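Local coordinates for hypothetical protein yihE (Escherichia coli, PDB 1ZYL) that phosphorylates itself and other proteins on serine and threonine using ATP, and probably suppresses the effects of stress linked to reactive oxygen species, at residues F44-E47 / R51-V54. Residues are numbered along the deposited sequence; the frame is centred on the assembly and turned at random.
Sequences FQDE and RFVV
Phe44 and Phe52 are matched across the strands as an antiparallel hydrogen-bonded pair where the hairpin between strands 40-44 and 52-57 opens into its loop, in the five-stranded antiparallel sheet of the N-terminal lobe of this kinase-like fold. The amide of Phe44 donates to Phe52 O (N to O 2.8 Å, N-H...O 154°), arriving from well above the carbonyl plane. The return bond, from Phe52 N to Phe44 O, is bent and weak. Both benzyl groups lie on the same face of the sheet. With CG set between its own N and carbonyl carbon (chi1 70°), the Phe44 ring swings across to the neighbouring strand and lies over Phe52 CB. Phe52 CB sits 3.7 Å from the centroid of the Phe44 ring, close to the ring normal, in a CH-pi contact displaced toward the rim. The rings of Phe44 and Phe52, tilted by 23°, are offset so far, with centroids 5.8 Å apart, that they hardly stack at all. A broad, flat phenyl suits this place because it can span both Phe52 and Val54, whose branched side chain crosses it at about a right angle. Replacing Phe44 by an alanine would probably open a gap beside Val54 CG2 and leave Phe52 CB without its aromatic cover. Beyond the last pair, Gln45 and Arg51 bring their backbones close, CA to CA 4.2 Å, and their long polar chains suit the hairpin's more exposed end. Asp46, with CG anti to its N, presents its methylene to the edge of the Phe52 ring, CB lying 4.0 Å from CE2. Farther out, Leu20 of helix 13-22 packs against both Phe44 and Val54, while Val105 of strand 101-107, beside this hairpin in the sheet, touches both phenylalanines; backbone hydrogen bonding joins Val54 to Tyr42.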
ATOM      1  N   PHE A  44      -7.121  -5.078 -21.494  1.00 55.63           N
ATOM      2  CA  PHE A  44      -7.869  -5.256 -22.735  1.00 57.84           C
ATOM      3  C   PHE A  44      -7.685  -4.065 -23.679  1.00 59.58           C
ATOM      4  O   PHE A  44      -7.693  -2.916 -23.245  1.00 59.29           O
ATOM      5  CB  PHE A  44      -9.355  -5.465 -22.416  1.00 57.36           C
ATOM      6  CG  PHE A  44     -10.048  -4.237 -21.889  1.00 57.93           C
ATOM      7  CD1 PHE A  44     -10.674  -3.348 -22.755  1.00 57.85           C
ATOM      8  CD2 PHE A  44     -10.066  -3.962 -20.527  1.00 58.52           C
ATOM      9  CE1 PHE A  44     -11.306  -2.201 -22.272  1.00 57.69           C
ATOM     10  CE2 PHE A  44     -10.697  -2.814 -20.035  1.00 58.58           C
ATOM     11  CZ  PHE A  44     -11.317  -1.935 -20.910  1.00 57.91           C
ATOM     12  N   GLN A  45      -7.505  -4.346 -24.968  1.00 62.67           N
ATOM     13  CA  GLN A  45      -7.329  -3.290 -25.964  1.00 64.93           C
ATOM     14  C   GLN A  45      -8.673  -2.650 -26.276  1.00 66.27           C
ATOM     15  O   GLN A  45      -9.717  -3.124 -25.830  1.00 65.86           O
ATOM     16  CB  GLN A  45      -6.737  -3.852 -27.257  1.00 64.78           C
ATOM     17  CG  GLN A  45      -5.393  -4.518 -27.097  1.00 65.76           C
ATOM     18  CD  GLN A  45      -4.928  -5.173 -28.380  1.00 67.34           C
ATOM     19  OE1 GLN A  45      -4.635  -4.496 -29.365  1.00 67.41           O
ATOM     20  NE2 GLN A  45      -4.867  -6.500 -28.378  1.00 68.72           N
ATOM     21  N   ASP A  46      -8.639  -1.577 -27.059  1.00 69.04           N
ATOM     22  CA  ASP A  46      -9.852  -0.858 -27.432  1.00 71.54           C
ATOM     23  C   ASP A  46      -9.975  -0.832 -28.954  1.00 72.21           C
ATOM     24  O   ASP A  46      -9.051  -1.240 -29.656  1.00 72.13           O
ATOM     25  CB  ASP A  46      -9.773   0.570 -26.882  1.00 73.66           C
ATOM     26  CG  ASP A  46     -11.105   1.284 -26.908  1.00 75.76           C
ATOM     27  OD1 ASP A  46     -12.075   0.766 -26.307  1.00 77.11           O
ATOM     28  OD2 ASP A  46     -11.179   2.369 -27.523  1.00 76.24           O
ATOM     29  N   GLU A  47     -11.116  -0.375 -29.464  1.00 73.08           N
ATOM     30  CA  GLU A  47     -11.319  -0.286 -30.910  1.00 73.93           C
ATOM     31  C   GLU A  47     -10.390   0.803 -31.447  1.00 74.37           C
ATOM     32  O   GLU A  47     -10.824   1.915 -31.766  1.00 73.48           O
ATOM     33  CB  GLU A  47     -12.779   0.062 -31.225  1.00 74.31           C
ATOM     34  CG  GLU A  47     -13.261   1.343 -30.570  1.00 74.71           C
ATOM     35  CD  GLU A  47     -14.414   1.111 -29.616  1.00 75.08           C
ATOM     36  OE1 GLU A  47     -14.344   0.145 -28.827  1.00 75.03           O
ATOM     37  OE2 GLU A  47     -15.381   1.902 -29.649  1.00 74.80           O
ATOM     38  N   ARG A  51      -4.392  -0.192 -25.229  1.00 66.05           N
ATOM     39  CA  ARG A  51      -4.528  -0.938 -23.976  1.00 62.87           C
ATOM     40  C   ARG A  51      -5.163  -0.243 -22.766  1.00 59.67           C
ATOM     41  O   ARG A  51      -4.953   0.946 -22.515  1.00 59.04           O
ATOM     42  CB  ARG A  51      -3.167  -1.515 -23.584  1.00 64.55           C
ATOM     43  CG  ARG A  51      -2.478  -2.279 -24.710  1.00 66.98           C
ATOM     44  CD  ARG A  51      -1.182  -2.908 -24.227  1.00 70.57           C
ATOM     45  NE  ARG A  51      -0.371  -1.951 -23.477  1.00 73.64           N
ATOM     46  CZ  ARG A  51       0.766  -2.250 -22.855  1.00 74.12           C
ATOM     47  NH1 ARG A  51       1.240  -3.487 -22.894  1.00 74.42           N
ATOM     48  NH2 ARG A  51       1.422  -1.311 -22.184  1.00 74.20           N
ATOM     49  N   PHE A  52      -5.943  -1.032 -22.025  1.00 56.08           N
ATOM     50  CA  PHE A  52      -6.670  -0.612 -20.822  1.00 51.08           C
ATOM     51  C   PHE A  52      -6.624  -1.740 -19.791  1.00 47.91           C
ATOM     52  O   PHE A  52      -6.155  -2.842 -20.077  1.00 48.39           O
ATOM     53  CB  PHE A  52      -8.141  -0.351 -21.153  1.00 49.79           C
ATOM     54  CG  PHE A  52      -8.427   1.030 -21.637  1.00 49.88           C
ATOM     55  CD1 PHE A  52      -8.383   2.108 -20.761  1.00 50.41           C
ATOM     56  CD2 PHE A  52      -8.776   1.255 -22.966  1.00 51.52           C
ATOM     57  CE1 PHE A  52      -8.686   3.396 -21.197  1.00 51.71           C
ATOM     58  CE2 PHE A  52      -9.082   2.538 -23.420  1.00 51.44           C
ATOM     59  CZ  PHE A  52      -9.038   3.612 -22.533  1.00 52.03           C
ATOM     60  N   VAL A  53      -7.122  -1.462 -18.592  1.00 43.44           N
ATOM     61  CA  VAL A  53      -7.172  -2.473 -17.538  1.00 38.06           C
ATOM     62  C   VAL A  53      -8.415  -2.245 -16.694  1.00 35.24           C
ATOM     63  O   VAL A  53      -8.754  -1.111 -16.370  1.00 34.08           O
ATOM     64  CB  VAL A  53      -5.925  -2.432 -16.602  1.00 35.92           C
ATOM     65  CG1 VAL A  53      -4.666  -2.746 -17.379  1.00 34.91           C
ATOM     66  CG2 VAL A  53      -5.799  -1.081 -15.951  1.00 36.41           C
ATOM     67  N   VAL A  54      -9.120  -3.319 -16.365  1.00 33.72           N
ATOM     68  CA  VAL A  54     -10.299  -3.176 -15.531  1.00 33.11           C
ATOM     69  C   VAL A  54      -9.846  -3.636 -14.166  1.00 32.80           C
ATOM     70  O   VAL A  54      -9.070  -4.586 -14.060  1.00 32.26           O
ATOM     71  CB  VAL A  54     -11.466  -4.089 -15.953  1.00 32.99           C
ATOM     72  CG1 VAL A  54     -12.772  -3.330 -15.786  1.00 30.53           C
ATOM     73  CG2 VAL A  54     -11.275  -4.597 -17.368  1.00 30.99           C
TER